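Local coordinates for protein chitin binding domain (Burkholderia pseudomallei, PDB 3UAM) that probably binds chitin or a related polysaccharide, and belongs to the AA10 family of lytic polysaccharide monooxygenases, enzymes that cleave such chains oxidatively with copper, at residues V32-Y35 / R39-F42; W118-P123 / R127-W132; N159-Y164 / K171-Q176. All coordinates share one frame; numbering follows the deposited sequence.

Interaction 1 (V32-Y35 / R39-F42)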
ATOM      1  N   VAL A  32      10.317   4.186   2.893  1.00  8.28           N
ATOM      2  CA  VAL A  32      11.496   4.624   2.104  1.00  8.91           C
ATOM      3  C   VAL A  32      12.218   5.779   2.811  1.00  9.77           C
ATOM      4  O   VAL A  32      13.454   5.797   2.899  1.00 10.43           O
ATOM      5  CB  VAL A  32      11.115   5.016   0.665  1.00  8.57           C
ATOM      6  CG1 VAL A  32      12.236   5.799  -0.027  1.00  9.04           C
ATOM      7  CG2 VAL A  32      10.764   3.759  -0.120  1.00  8.15           C
ATOM      8  N   TYR A  33      11.454   6.733   3.334  1.00 10.00           N
ATOM      9  CA  TYR A  33      12.067   7.831   4.065  1.00 10.95           C
ATOM     10  C   TYR A  33      12.771   7.313   5.326  1.00 11.73           C
ATOM     11  O   TYR A  33      13.820   7.825   5.690  1.00 12.62           O
ATOM     12  CB  TYR A  33      11.038   8.872   4.475  1.00 10.89           C
ATOM     13  CG  TYR A  33      10.751   9.993   3.515  1.00 10.95           C
ATOM     14  CD1 TYR A  33      11.741  10.585   2.735  1.00 11.45           C
ATOM     15  CD2 TYR A  33       9.476  10.522   3.456  1.00 10.70           C
ATOM     16  CE1 TYR A  33      11.440  11.656   1.898  1.00 11.60           C
ATOM     17  CE2 TYR A  33       9.169  11.564   2.625  1.00 10.84           C
ATOM     18  CZ  TYR A  33      10.143  12.128   1.857  1.00 11.28           C
ATOM     19  OH  TYR A  33       9.773  13.187   1.085  1.00 11.60           O
ATOM     20  N   LEU A  34      12.207   6.312   6.001  1.00 11.79           N
ATOM     21  CA  LEU A  34      12.911   5.732   7.150  1.00 12.68           C
ATOM     22  C   LEU A  34      14.205   5.044   6.716  1.00 13.51           C
ATOM     23  O   LEU A  34      15.245   5.184   7.374  1.00 14.19           O
ATOM     24  CB  LEU A  34      12.015   4.784   7.943  1.00 12.47           C
ATOM     25  CG  LEU A  34      10.920   5.468   8.774  1.00 12.39           C
ATOM     26  CD1 LEU A  34      10.277   4.454   9.721  1.00 12.39           C
ATOM     27  CD2 LEU A  34      11.443   6.664   9.553  1.00 13.04           C
ATOM     28  N   TYR A  35      14.148   4.323   5.597  1.00 13.67           N
ATOM     29  CA  TYR A  35      15.359   3.743   4.994  1.00 14.60           C
ATOM     30  C   TYR A  35      16.413   4.830   4.728  1.00 15.38           C
ATOM     31  O   TYR A  35      17.566   4.669   5.086  1.00 16.15           O
ATOM     32  CB  TYR A  35      15.019   2.938   3.722  1.00 14.48           C
ATOM     33  CG  TYR A  35      16.212   2.500   2.914  1.00 15.56           C
ATOM     34  CD1 TYR A  35      16.991   1.420   3.313  1.00 16.32           C
ATOM     35  CD2 TYR A  35      16.568   3.168   1.743  1.00 16.14           C
ATOM     36  CE1 TYR A  35      18.096   1.028   2.582  1.00 17.25           C
ATOM     37  CE2 TYR A  35      17.680   2.784   1.007  1.00 16.96           C
ATOM     38  CZ  TYR A  35      18.431   1.710   1.437  1.00 17.57           C
ATOM     39  OH  TYR A  35      19.522   1.306   0.728  1.00 18.73           O
ATOM     40  N   ARG A  39      17.040   4.103   9.410  1.00 17.55           N
ATOM     41  CA  ARG A  39      16.240   3.487  10.483  1.00 17.40           C
ATOM     42  C   ARG A  39      15.547   2.182  10.089  1.00 16.65           C
ATOM     43  O   ARG A  39      15.022   1.485  10.945  1.00 16.69           O
ATOM     44  CB  ARG A  39      15.215   4.512  11.005  1.00 17.32           C
ATOM     45  CG  ARG A  39      15.904   5.792  11.514  1.00 18.15           C
ATOM     46  CD  ARG A  39      14.944   6.873  11.935  1.00 18.12           C
ATOM     47  NE  ARG A  39      13.844   6.354  12.739  1.00 18.10           N
ATOM     48  CZ  ARG A  39      12.812   7.090  13.138  1.00 18.19           C
ATOM     49  NH1 ARG A  39      12.763   8.381  12.836  1.00 18.73           N
ATOM     50  NH2 ARG A  39      11.838   6.551  13.862  1.00 18.10           N
ATOM     51  N   LEU A  40      15.508   1.869   8.797  1.00 16.16           N
ATOM     52  CA  LEU A  40      15.077   0.563   8.325  1.00 15.75           C
ATOM     53  C   LEU A  40      16.055   0.062   7.296  1.00 16.21           C
ATOM     54  O   LEU A  40      16.610   0.864   6.542  1.00 16.69           O
ATOM     55  CB  LEU A  40      13.709   0.658   7.661  1.00 14.75           C
ATOM     56  CG  LEU A  40      12.487   0.896   8.549  1.00 14.52           C
ATOM     57  CD1 LEU A  40      11.242   1.016   7.677  1.00 13.86           C
ATOM     58  CD2 LEU A  40      12.323  -0.224   9.563  1.00 14.81           C
ATOM     59  N   ASP A  41      16.267  -1.245   7.210  1.00 16.29           N
ATOM     60  CA  ASP A  41      17.135  -1.732   6.137  1.00 16.63           C
ATOM     61  C   ASP A  41      16.329  -1.965   4.854  1.00 15.56           C
ATOM     62  O   ASP A  41      15.122  -1.828   4.847  1.00 14.65           O
ATOM     63  CB  ASP A  41      17.960  -2.953   6.557  1.00 17.70           C
ATOM     64  CG  ASP A  41      17.120  -4.130   6.946  1.00 17.42           C
ATOM     65  OD1 ASP A  41      16.120  -4.413   6.264  1.00 16.88           O
ATOM     66  OD2 ASP A  41      17.487  -4.800   7.932  1.00 18.42           O
ATOM     67  N   PHE A  42      17.011  -2.297   3.768  1.00 15.76           N
ATOM     68  CA  PHE A  42      16.365  -2.433   2.469  1.00 15.16           C
ATOM     69  C   PHE A  42      15.301  -3.538   2.445  1.00 14.35           C
ATOM     70  O   PHE A  42      14.218  -3.329   1.904  1.00 13.62           O
ATOM     71  CB  PHE A  42      17.431  -2.688   1.383  1.00 16.01           C
ATOM     72  CG  PHE A  42      16.911  -2.599  -0.023  1.00 15.65           C
ATOM     73  CD1 PHE A  42      16.633  -1.364  -0.584  1.00 15.64           C
ATOM     74  CD2 PHE A  42      16.718  -3.744  -0.789  1.00 15.73           C
ATOM     75  CE1 PHE A  42      16.172  -1.258  -1.889  1.00 15.38           C
ATOM     76  CE2 PHE A  42      16.254  -3.653  -2.091  1.00 15.54           C
ATOM     77  CZ  PHE A  42      15.993  -2.405  -2.644  1.00 15.40           C
TER
HETATM   78  O   HOH W   1      18.894   2.420   6.023  1.00 18.63           O
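Leu34 and Tyr35, in the last turn of helix 30-36, are met by the chain that doubles back at 39-42, a tight helix-to-helix connection of the LPMO domain. The backbone closes the turn: Arg39 N gives a hydrogen bond to Leu34 O at 2.9 Å. One residue on, a water donates to both Tyr35 O and Leu40 O, bridging helix end and loop, and Tyr35 CA approaches Leu40 O in a CA-H...O contact of 3.5 Å.

Leu34 works in two directions. Its CD2 sits over the centre of one face of the Arg39 guanidinium, 3.9 Å from Arg39 CZ; the bend in the arginine chain at chi3 (44°) brings the flat group back above the methyl. Its CB meets Leu40 CD1 at 3.9 Å, a purely apolar touch. Tyr35 has CG anti to the backbone N (chi1 170°), which lays the ring along the loop: Leu40 O lies at the ring edge, 3.3 Å from Tyr35 CD1, while the edge of Phe42 is turned to the ring face in a T-shaped pair with centroids 5.8 Å apart. Leu40 N is buried without a polar partner.

Asp41 is the N-cap of helix 42-45, so the loop leads directly into the next helix; Val45 of that helix packs on Tyr35 and Leu40, and Phe42 reaches Arg23 on strand 21-26.

Interaction 2 (W118-P123 / R127-W132)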
ATOM      1  N   TRP A 118       6.216   2.197  -8.288  1.00  7.49           N
ATOM      2  CA  TRP A 118       6.645   0.984  -7.556  1.00  7.11           C
ATOM      3  C   TRP A 118       7.897   0.394  -8.135  1.00  7.49           C
ATOM      4  O   TRP A 118       8.054   0.353  -9.353  1.00  7.71           O
ATOM      5  CB  TRP A 118       5.596  -0.090  -7.650  1.00  6.66           C
ATOM      6  CG  TRP A 118       4.344   0.187  -6.880  1.00  6.17           C
ATOM      7  CD1 TRP A 118       3.246   0.951  -7.274  1.00  6.00           C
ATOM      8  CD2 TRP A 118       3.995  -0.337  -5.564  1.00  5.84           C
ATOM      9  NE1 TRP A 118       2.286   0.936  -6.306  1.00  5.65           N
ATOM     10  CE2 TRP A 118       2.685   0.194  -5.249  1.00  5.60           C
ATOM     11  CE3 TRP A 118       4.633  -1.161  -4.638  1.00  5.90           C
ATOM     12  CZ2 TRP A 118       2.046  -0.104  -4.055  1.00  5.42           C
ATOM     13  CZ3 TRP A 118       3.977  -1.452  -3.449  1.00  5.67           C
ATOM     14  CH2 TRP A 118       2.717  -0.930  -3.167  1.00  5.42           C
ATOM     15  N   SER A 119       8.798  -0.078  -7.268  1.00  7.53           N
ATOM     16  CA  SER A 119       9.927  -0.903  -7.690  1.00  7.96           C
ATOM     17  C   SER A 119       9.881  -2.203  -6.904  1.00  7.92           C
ATOM     18  O   SER A 119       9.193  -2.295  -5.885  1.00  7.40           O
ATOM     19  CB  SER A 119      11.252  -0.201  -7.477  1.00  8.45           C
ATOM     20  OG  SER A 119      12.282  -0.859  -8.199  1.00  9.06           O
ATOM     21  N   TYR A 120      10.630  -3.186  -7.386  1.00  8.42           N
ATOM     22  CA  TYR A 120      10.493  -4.560  -6.955  1.00  8.62           C
ATOM     23  C   TYR A 120      11.831  -5.272  -6.996  1.00  9.59           C
ATOM     24  O   TYR A 120      12.794  -4.814  -7.613  1.00  9.90           O
ATOM     25  CB  TYR A 120       9.529  -5.343  -7.883  1.00  8.33           C
ATOM     26  CG  TYR A 120       8.190  -4.707  -8.157  1.00  7.71           C
ATOM     27  CD1 TYR A 120       7.140  -4.801  -7.238  1.00  7.17           C
ATOM     28  CD2 TYR A 120       7.958  -4.013  -9.340  1.00  7.79           C
ATOM     29  CE1 TYR A 120       5.916  -4.228  -7.491  1.00  6.74           C
ATOM     30  CE2 TYR A 120       6.732  -3.435  -9.606  1.00  7.38           C
ATOM     31  CZ  TYR A 120       5.709  -3.547  -8.680  1.00  6.88           C
ATOM     32  OH  TYR A 120       4.489  -2.988  -8.952  1.00  6.62           O
ATOM     33  N   SER A 121      11.859  -6.405  -6.325  1.00 10.15           N
ATOM     34  CA  SER A 121      12.787  -7.461  -6.658  1.00 11.42           C
ATOM     35  C   SER A 121      11.965  -8.765  -6.761  1.00 11.71           C
ATOM     36  O   SER A 121      11.132  -9.046  -5.874  1.00 11.01           O
ATOM     37  CB  SER A 121      13.875  -7.549  -5.598  1.00 12.15           C
ATOM     38  OG  SER A 121      14.809  -8.518  -5.977  1.00 13.57           O
ATOM     39  N   MET A 122      12.155  -9.512  -7.856  1.00 12.67           N
ATOM     40  CA  MET A 122      11.451 -10.773  -8.107  1.00 13.31           C
ATOM     41  C   MET A 122       9.946 -10.572  -7.948  1.00 11.78           C
ATOM     42  O   MET A 122       9.336 -11.166  -7.059  1.00 11.16           O
ATOM     43  CB  MET A 122      11.927 -11.894  -7.158  1.00 15.34           C
ATOM     44  CG  MET A 122      13.426 -12.057  -6.983  1.00 17.99           C
ATOM     45  SD  MET A 122      14.277 -12.691  -8.437  1.00 23.27           S
ATOM     46  CE  MET A 122      15.994 -12.205  -8.197  1.00 23.24           C
ATOM     47  N   PRO A 123       9.350  -9.714  -8.800  1.00 10.71           N
ATOM     48  CA  PRO A 123       7.963  -9.320  -8.613  1.00  9.61           C
ATOM     49  C   PRO A 123       6.993 -10.472  -8.678  1.00  9.16           C
ATOM     50  O   PRO A 123       7.198 -11.434  -9.392  1.00  9.39           O
ATOM     51  CB  PRO A 123       7.703  -8.310  -9.761  1.00  9.68           C
ATOM     52  CG  PRO A 123       8.814  -8.530 -10.740  1.00 10.48           C
ATOM     53  CD  PRO A 123       9.982  -8.993  -9.922  1.00 11.00           C
ATOM     54  N   ARG A 127      -2.689  -9.184  -8.892  1.00  5.30           N
ATOM     55  CA  ARG A 127      -4.102  -9.005  -9.223  1.00  5.36           C
ATOM     56  C   ARG A 127      -4.454  -7.540  -9.402  1.00  5.27           C
ATOM     57  O   ARG A 127      -5.132  -7.188 -10.342  1.00  5.47           O
ATOM     58  CB  ARG A 127      -5.028  -9.649  -8.182  1.00  5.31           C
ATOM     59  CG  ARG A 127      -6.502  -9.571  -8.548  1.00  5.50           C
ATOM     60  CD  ARG A 127      -6.788 -10.074  -9.961  1.00  5.86           C
ATOM     61  NE  ARG A 127      -6.318 -11.437 -10.163  1.00  6.09           N
ATOM     62  CZ  ARG A 127      -6.111 -12.010 -11.349  1.00  6.46           C
ATOM     63  NH1 ARG A 127      -6.284 -11.329 -12.468  1.00  6.62           N
ATOM     64  NH2 ARG A 127      -5.663 -13.261 -11.416  1.00  6.75           N
ATOM     65  N   ARG A 128      -3.987  -6.692  -8.496  1.00  5.09           N
ATOM     66  CA  ARG A 128      -4.302  -5.267  -8.545  1.00  5.11           C
ATOM     67  C   ARG A 128      -3.339  -4.409  -7.707  1.00  4.95           C
ATOM     68  O   ARG A 128      -2.569  -4.916  -6.886  1.00  4.75           O
ATOM     69  CB  ARG A 128      -5.748  -5.027  -8.094  1.00  5.27           C
ATOM     70  CG  ARG A 128      -5.986  -5.286  -6.612  1.00  5.20           C
ATOM     71  CD  ARG A 128      -7.409  -4.996  -6.118  1.00  5.44           C
ATOM     72  NE  ARG A 128      -8.424  -5.827  -6.773  1.00  5.77           N
ATOM     73  CZ  ARG A 128      -8.574  -7.135  -6.568  1.00  5.92           C
ATOM     74  NH1 ARG A 128      -7.759  -7.794  -5.746  1.00  5.71           N
ATOM     75  NH2 ARG A 128      -9.533  -7.798  -7.202  1.00  6.34           N
ATOM     76  N   TRP A 129      -3.396  -3.101  -7.963  1.00  5.09           N
ATOM     77  CA  TRP A 129      -2.870  -2.083  -7.093  1.00  5.10           C
ATOM     78  C   TRP A 129      -4.033  -1.193  -6.769  1.00  5.23           C
ATOM     79  O   TRP A 129      -4.842  -0.882  -7.640  1.00  5.35           O
ATOM     80  CB  TRP A 129      -1.845  -1.229  -7.808  1.00  5.31           C
ATOM     81  CG  TRP A 129      -0.598  -1.918  -8.241  1.00  5.54           C
ATOM     82  CD1 TRP A 129       0.646  -1.910  -7.618  1.00  5.62           C
ATOM     83  CD2 TRP A 129      -0.415  -2.708  -9.448  1.00  5.92           C
ATOM     84  NE1 TRP A 129       1.566  -2.620  -8.354  1.00  5.84           N
ATOM     85  CE2 TRP A 129       0.995  -3.124  -9.459  1.00  6.09           C
ATOM     86  CE3 TRP A 129      -1.236  -3.073 -10.504  1.00  6.21           C
ATOM     87  CZ2 TRP A 129       1.522  -3.891 -10.483  1.00  6.48           C
ATOM     88  CZ3 TRP A 129      -0.693  -3.850 -11.533  1.00  6.69           C
ATOM     89  CH2 TRP A 129       0.666  -4.252 -11.510  1.00  6.81           C
ATOM     90  N   THR A 130      -4.121  -0.777  -5.516  1.00  5.26           N
ATOM     91  CA  THR A 130      -5.220   0.030  -5.030  1.00  5.56           C
ATOM     92  C   THR A 130      -4.628   1.207  -4.250  1.00  5.50           C
ATOM     93  O   THR A 130      -3.588   1.046  -3.579  1.00  5.26           O
ATOM     94  CB  THR A 130      -6.126  -0.766  -4.079  1.00  5.81           C
ATOM     95  OG1 THR A 130      -6.749  -1.852  -4.789  1.00  6.25           O
ATOM     96  CG2 THR A 130      -7.229   0.137  -3.591  1.00  6.31           C
ATOM     97  N   TYR A 131      -5.261   2.371  -4.377  1.00  5.64           N
ATOM     98  CA  TYR A 131      -4.846   3.569  -3.673  1.00  5.73           C
ATOM     99  C   TYR A 131      -6.016   4.093  -2.845  1.00  6.02           C
ATOM    100  O   TYR A 131      -7.060   4.388  -3.370  1.00  6.29           O
ATOM    101  CB  TYR A 131      -4.333   4.615  -4.647  1.00  5.87           C
ATOM    102  CG  TYR A 131      -3.154   4.100  -5.443  1.00  5.74           C
ATOM    103  CD1 TYR A 131      -1.864   4.237  -4.948  1.00  5.65           C
ATOM    104  CD2 TYR A 131      -3.328   3.448  -6.659  1.00  5.73           C
ATOM    105  CE1 TYR A 131      -0.776   3.762  -5.646  1.00  5.64           C
ATOM    106  CE2 TYR A 131      -2.236   2.979  -7.368  1.00  5.78           C
ATOM    107  CZ  TYR A 131      -0.955   3.133  -6.845  1.00  5.64           C
ATOM    108  OH  TYR A 131       0.173   2.665  -7.491  1.00  5.77           O
ATOM    109  N   TRP A 132      -5.792   4.204  -1.547  1.00  6.09           N
ATOM    110  CA  TRP A 132      -6.789   4.630  -0.569  1.00  6.51           C
ATOM    111  C   TRP A 132      -6.380   5.953   0.035  1.00  6.61           C
ATOM    112  O   TRP A 132      -5.184   6.200   0.264  1.00  6.36           O
ATOM    113  CB  TRP A 132      -6.896   3.588   0.569  1.00  6.65           C
ATOM    114  CG  TRP A 132      -7.158   2.168   0.114  1.00  6.77           C
ATOM    115  CD1 TRP A 132      -6.222   1.175  -0.181  1.00  6.56           C
ATOM    116  CD2 TRP A 132      -8.473   1.541  -0.123  1.00  7.15           C
ATOM    117  NE1 TRP A 132      -6.870   0.000  -0.555  1.00  6.81           N
ATOM    118  CE2 TRP A 132      -8.212   0.172  -0.551  1.00  7.04           C
ATOM    119  CE3 TRP A 132      -9.782   1.972  -0.025  1.00  7.66           C
ATOM    120  CZ2 TRP A 132      -9.238  -0.700  -0.889  1.00  7.32           C
ATOM    121  CZ3 TRP A 132     -10.807   1.086  -0.363  1.00  7.94           C
ATOM    122  CH2 TRP A 132     -10.537  -0.232  -0.764  1.00  7.71           C
TER
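Trp118 and Trp129 carry the centre of this contact, their indoles meeting between two strands whose axes come no closer than 12.4 Å. The edge of Trp129 is turned to the face of Trp118: Trp129 CD1 stands above the ring, displaced toward its rim and 3.5 Å from Trp118 NE1, with the five-membered rings at 56°. CG of Trp129 lies anti to the carbonyl carbon (chi1 -65°), which carries the indole across to Trp118. The indoles run antiparallel past one another, and each N-H meets a tyrosine hydroxyl of the facing strand.

Trp118 NE1 donates to Tyr131 OH at 3.0 Å, the oxygen lying in the indole plane although the angle at the hydrogen is a bent 147°. Trp129 NE1 donates to Tyr120 OH over the same 3.0 Å. Both hydroxyls have a second partner, Tyr131 OH in His181 ND1 and Tyr120 OH in Thr179 OG1, tying the phenol ends to strand 179-184.

The aromatic cluster fills the space between the sheets of strands 113-121 and 126-133, as in the core of a β-sandwich. Trp198 of strand 190-200 stacks on Trp129, Ala196 touches Trp118 and Tyr131, and Val24 of strand 21-26 meets Trp118.

Interaction 3 (N159-Y164 / K171-Q176)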
ATOM      1  N   ASN A 159      -5.638  -6.101 -12.850  1.00  7.02           N
ATOM      2  CA  ASN A 159      -5.221  -7.045 -13.904  1.00  7.49           C
ATOM      3  C   ASN A 159      -6.351  -8.038 -14.094  1.00  7.73           C
ATOM      4  O   ASN A 159      -6.886  -8.538 -13.131  1.00  7.74           O
ATOM      5  CB  ASN A 159      -3.919  -7.780 -13.535  1.00  7.45           C
ATOM      6  CG  ASN A 159      -2.689  -6.912 -13.706  1.00  7.51           C
ATOM      7  OD1 ASN A 159      -2.707  -5.953 -14.475  1.00  8.14           O
ATOM      8  ND2 ASN A 159      -1.604  -7.251 -12.993  1.00  7.33           N
ATOM      9  N   THR A 160      -6.718  -8.323 -15.333  1.00  8.18           N
ATOM     10  CA  THR A 160      -7.868  -9.178 -15.606  1.00  8.50           C
ATOM     11  C   THR A 160      -7.515 -10.618 -15.964  1.00  8.67           C
ATOM     12  O   THR A 160      -8.402 -11.466 -16.031  1.00  8.95           O
ATOM     13  CB  THR A 160      -8.707  -8.611 -16.762  1.00  9.14           C
ATOM     14  OG1 THR A 160      -7.902  -8.577 -17.956  1.00  9.51           O
ATOM     15  CG2 THR A 160      -9.232  -7.167 -16.414  1.00  9.01           C
ATOM     16  N   TYR A 161      -6.239 -10.928 -16.167  1.00  8.47           N
ATOM     17  CA  TYR A 161      -5.898 -12.258 -16.688  1.00  8.87           C
ATOM     18  C   TYR A 161      -6.172 -13.351 -15.638  1.00  8.68           C
ATOM     19  O   TYR A 161      -5.699 -13.255 -14.497  1.00  8.12           O
ATOM     20  CB  TYR A 161      -4.456 -12.340 -17.155  1.00  9.00           C
ATOM     21  CG  TYR A 161      -4.155 -13.686 -17.777  1.00  9.60           C
ATOM     22  CD1 TYR A 161      -4.508 -13.955 -19.089  1.00 10.38           C
ATOM     23  CD2 TYR A 161      -3.574 -14.695 -17.030  1.00  9.56           C
ATOM     24  CE1 TYR A 161      -4.279 -15.199 -19.648  1.00 11.05           C
ATOM     25  CE2 TYR A 161      -3.333 -15.939 -17.567  1.00 10.24           C
ATOM     26  CZ  TYR A 161      -3.688 -16.196 -18.867  1.00 10.95           C
ATOM     27  OH  TYR A 161      -3.435 -17.437 -19.375  1.00 11.64           O
ATOM     28  N   GLN A 162      -6.932 -14.369 -16.026  1.00  9.13           N
ATOM     29  CA  GLN A 162      -7.313 -15.472 -15.115  1.00  9.15           C
ATOM     30  C   GLN A 162      -7.411 -16.783 -15.874  1.00  9.92           C
ATOM     31  O   GLN A 162      -7.747 -16.769 -17.044  1.00 10.48           O
ATOM     32  CB  GLN A 162      -8.673 -15.190 -14.474  1.00  9.07           C
ATOM     33  CG  GLN A 162      -8.784 -13.931 -13.638  1.00  8.44           C
ATOM     34  CD  GLN A 162     -10.218 -13.615 -13.208  1.00  8.59           C
ATOM     35  OE1 GLN A 162     -10.911 -14.462 -12.676  1.00  8.83           O
ATOM     36  NE2 GLN A 162     -10.643 -12.371 -13.423  1.00  8.43           N
ATOM     37  N   PRO A 163      -7.145 -17.932 -15.210  1.00 10.11           N
ATOM     38  CA  PRO A 163      -6.660 -18.043 -13.844  1.00  9.69           C
ATOM     39  C   PRO A 163      -5.191 -17.634 -13.738  1.00  9.51           C
ATOM     40  O   PRO A 163      -4.495 -17.529 -14.758  1.00  9.73           O
ATOM     41  CB  PRO A 163      -6.808 -19.529 -13.536  1.00 10.18           C
ATOM     42  CG  PRO A 163      -6.742 -20.201 -14.870  1.00 10.90           C
ATOM     43  CD  PRO A 163      -7.407 -19.254 -15.808  1.00 10.89           C
ATOM     44  N   TYR A 164      -4.705 -17.436 -12.517  1.00  9.22           N
ATOM     45  CA  TYR A 164      -3.312 -16.988 -12.341  1.00  9.09           C
ATOM     46  C   TYR A 164      -2.305 -18.035 -12.791  1.00  9.85           C
ATOM     47  O   TYR A 164      -1.129 -17.724 -12.923  1.00  9.80           O
ATOM     48  CB  TYR A 164      -3.029 -16.588 -10.887  1.00  8.58           C
ATOM     49  CG  TYR A 164      -3.026 -17.727  -9.873  1.00  8.85           C
ATOM     50  CD1 TYR A 164      -1.959 -18.617  -9.770  1.00  9.28           C
ATOM     51  CD2 TYR A 164      -4.092 -17.893  -9.006  1.00  8.79           C
ATOM     52  CE1 TYR A 164      -1.970 -19.651  -8.818  1.00  9.64           C
ATOM     53  CE2 TYR A 164      -4.119 -18.906  -8.078  1.00  9.09           C
ATOM     54  CZ  TYR A 164      -3.068 -19.776  -7.974  1.00  9.50           C
ATOM     55  OH  TYR A 164      -3.145 -20.746  -7.004  1.00  9.83           O
ATOM     56  N   LYS A 171       3.502 -13.039 -18.379  1.00 13.03           N
ATOM     57  CA  LYS A 171       3.413 -11.798 -19.140  1.00 13.11           C
ATOM     58  C   LYS A 171       2.240 -10.896 -18.732  1.00 12.56           C
ATOM     59  O   LYS A 171       2.380  -9.655 -18.713  1.00 12.39           O
ATOM     60  CB  LYS A 171       3.302 -12.120 -20.644  1.00 13.96           C
ATOM     61  N   GLU A 172       1.076 -11.494 -18.443  1.00 12.43           N
ATOM     62  CA  GLU A 172      -0.119 -10.715 -18.124  1.00 12.10           C
ATOM     63  C   GLU A 172      -0.169 -10.269 -16.669  1.00 11.04           C
ATOM     64  O   GLU A 172      -0.817  -9.288 -16.367  1.00 11.03           O
ATOM     65  CB  GLU A 172      -1.404 -11.498 -18.452  1.00 12.80           C
ATOM     66  CG  GLU A 172      -1.544 -11.910 -19.910  1.00 14.15           C
ATOM     67  CD  GLU A 172      -1.416 -10.743 -20.870  1.00 15.18           C
ATOM     68  OE1 GLU A 172      -0.500 -10.728 -21.728  1.00 16.46           O
ATOM     69  OE2 GLU A 172      -2.220  -9.810 -20.756  1.00 15.94           O
ATOM     70  N   LEU A 173       0.476 -10.983 -15.756  1.00 10.36           N
ATOM     71  CA  LEU A 173       0.345 -10.636 -14.338  1.00  9.50           C
ATOM     72  C   LEU A 173       1.617 -10.150 -13.657  1.00  9.30           C
ATOM     73  O   LEU A 173       1.523  -9.544 -12.585  1.00  8.69           O
ATOM     74  CB  LEU A 173      -0.260 -11.798 -13.529  1.00  9.21           C
ATOM     75  CG  LEU A 173      -1.637 -12.288 -14.020  1.00  9.35           C
ATOM     76  CD1 LEU A 173      -2.129 -13.476 -13.196  1.00  9.29           C
ATOM     77  CD2 LEU A 173      -2.656 -11.162 -14.010  1.00  8.87           C
ATOM     78  N   ILE A 174       2.794 -10.417 -14.218  1.00  9.49           N
ATOM     79  CA  ILE A 174       4.030 -10.061 -13.489  1.00  9.43           C
ATOM     80  C   ILE A 174       4.677  -8.799 -14.057  1.00  9.39           C
ATOM     81  O   ILE A 174       5.053  -8.790 -15.221  1.00  9.93           O
ATOM     82  CB  ILE A 174       5.100 -11.167 -13.524  1.00  9.94           C
ATOM     83  CG1 ILE A 174       4.526 -12.524 -13.058  1.00 10.01           C
ATOM     84  CG2 ILE A 174       6.299 -10.753 -12.647  1.00  9.94           C
ATOM     85  CD1 ILE A 174       5.496 -13.678 -13.299  1.00 10.66           C
ATOM     86  N   PRO A 175       4.826  -7.746 -13.239  1.00  8.88           N
ATOM     87  CA  PRO A 175       5.583  -6.569 -13.678  1.00  9.05           C
ATOM     88  C   PRO A 175       6.961  -6.952 -14.209  1.00  9.80           C
ATOM     89  O   PRO A 175       7.619  -7.824 -13.638  1.00  9.89           O
ATOM     90  CB  PRO A 175       5.734  -5.741 -12.400  1.00  8.58           C
ATOM     91  CG  PRO A 175       4.596  -6.159 -11.530  1.00  8.09           C
ATOM     92  CD  PRO A 175       4.353  -7.612 -11.848  1.00  8.31           C
ATOM     93  N   GLN A 176       7.367  -6.323 -15.305  1.00 10.34           N
ATOM     94  CA  GLN A 176       8.685  -6.531 -15.901  1.00 11.14           C
ATOM     95  C   GLN A 176       9.629  -5.368 -15.535  1.00 11.29           C
ATOM     96  O   GLN A 176      10.815  -5.345 -15.922  1.00 12.17           O
ATOM     97  CB  GLN A 176       8.550  -6.662 -17.433  1.00 11.69           C
TER
HETATM   98  O   HOH W   2      -3.848  -8.988 -16.811  1.00 12.23           O
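Leu173, at the C-terminal end of helix 169-173, pushes its two methyls against the loop 159-164 that follows strand 155-158, and most of the contact is apolar packing round them. Both lie against Tyr161 O, CD2 at 3.7 Å and CD1 at 3.8 Å. CD2 is also turned to Asn159 CB (3.6 Å) and Tyr161 CB (3.8 Å), CD1 to Tyr164 CA (3.8 Å). With CG anti to the carbonyl carbon (chi1 -57°) and the chain extended beyond it, the leucine delivers this branched end to the loop although its CB does not point there.

Aliphatic carbon against an aromatic residue makes the second group. Glu172 CB comes within 3.4 Å of Tyr161 CB, and chi1 (-59°) places Glu172 CG by the ring, 3.7 Å from Tyr161 CD1. The two side chains cross at about a right angle; the bend at chi2 only turns the carboxylate, its plane 60° from the ring. A hydrogen bond between Tyr161 OH and Asp168 N holds the far end.

The polar link is indirect: one water accepts from Tyr161 N at 3.1 Å and donates to Glu172 O. Asn159 bonds Thr126 O through ND2 and Arg127 NH1 through its backbone O.

Chemically, then, loop and helix end are joined by apolar packing and one bridging water, while the direct polar bonds of Asn159 and Tyr161 lead to other parts of the chain.

Interactions 2 and 3 touch, their centres 12 Å apart. Arg127 is the joint: its O is 2.8 Å from Asn159 N and its NH1 2.9 Å from Tyr161 O, both probable hydrogen bonds, so the corner of the chain at Arg127 is tied to the loop 159-164. Pro123 also packs against Pro175 and Ile174. A nitrate, probably from crystallisation, lies about 3 Å from the side chain of Trp129, and one lies as near that of Asn159. Interaction 1 stands apart, its centre 18 Å from that of interaction 2 and 30 Å from that of interaction 3, without touching either; strand 21-26 lies against both interactions 1 and 2.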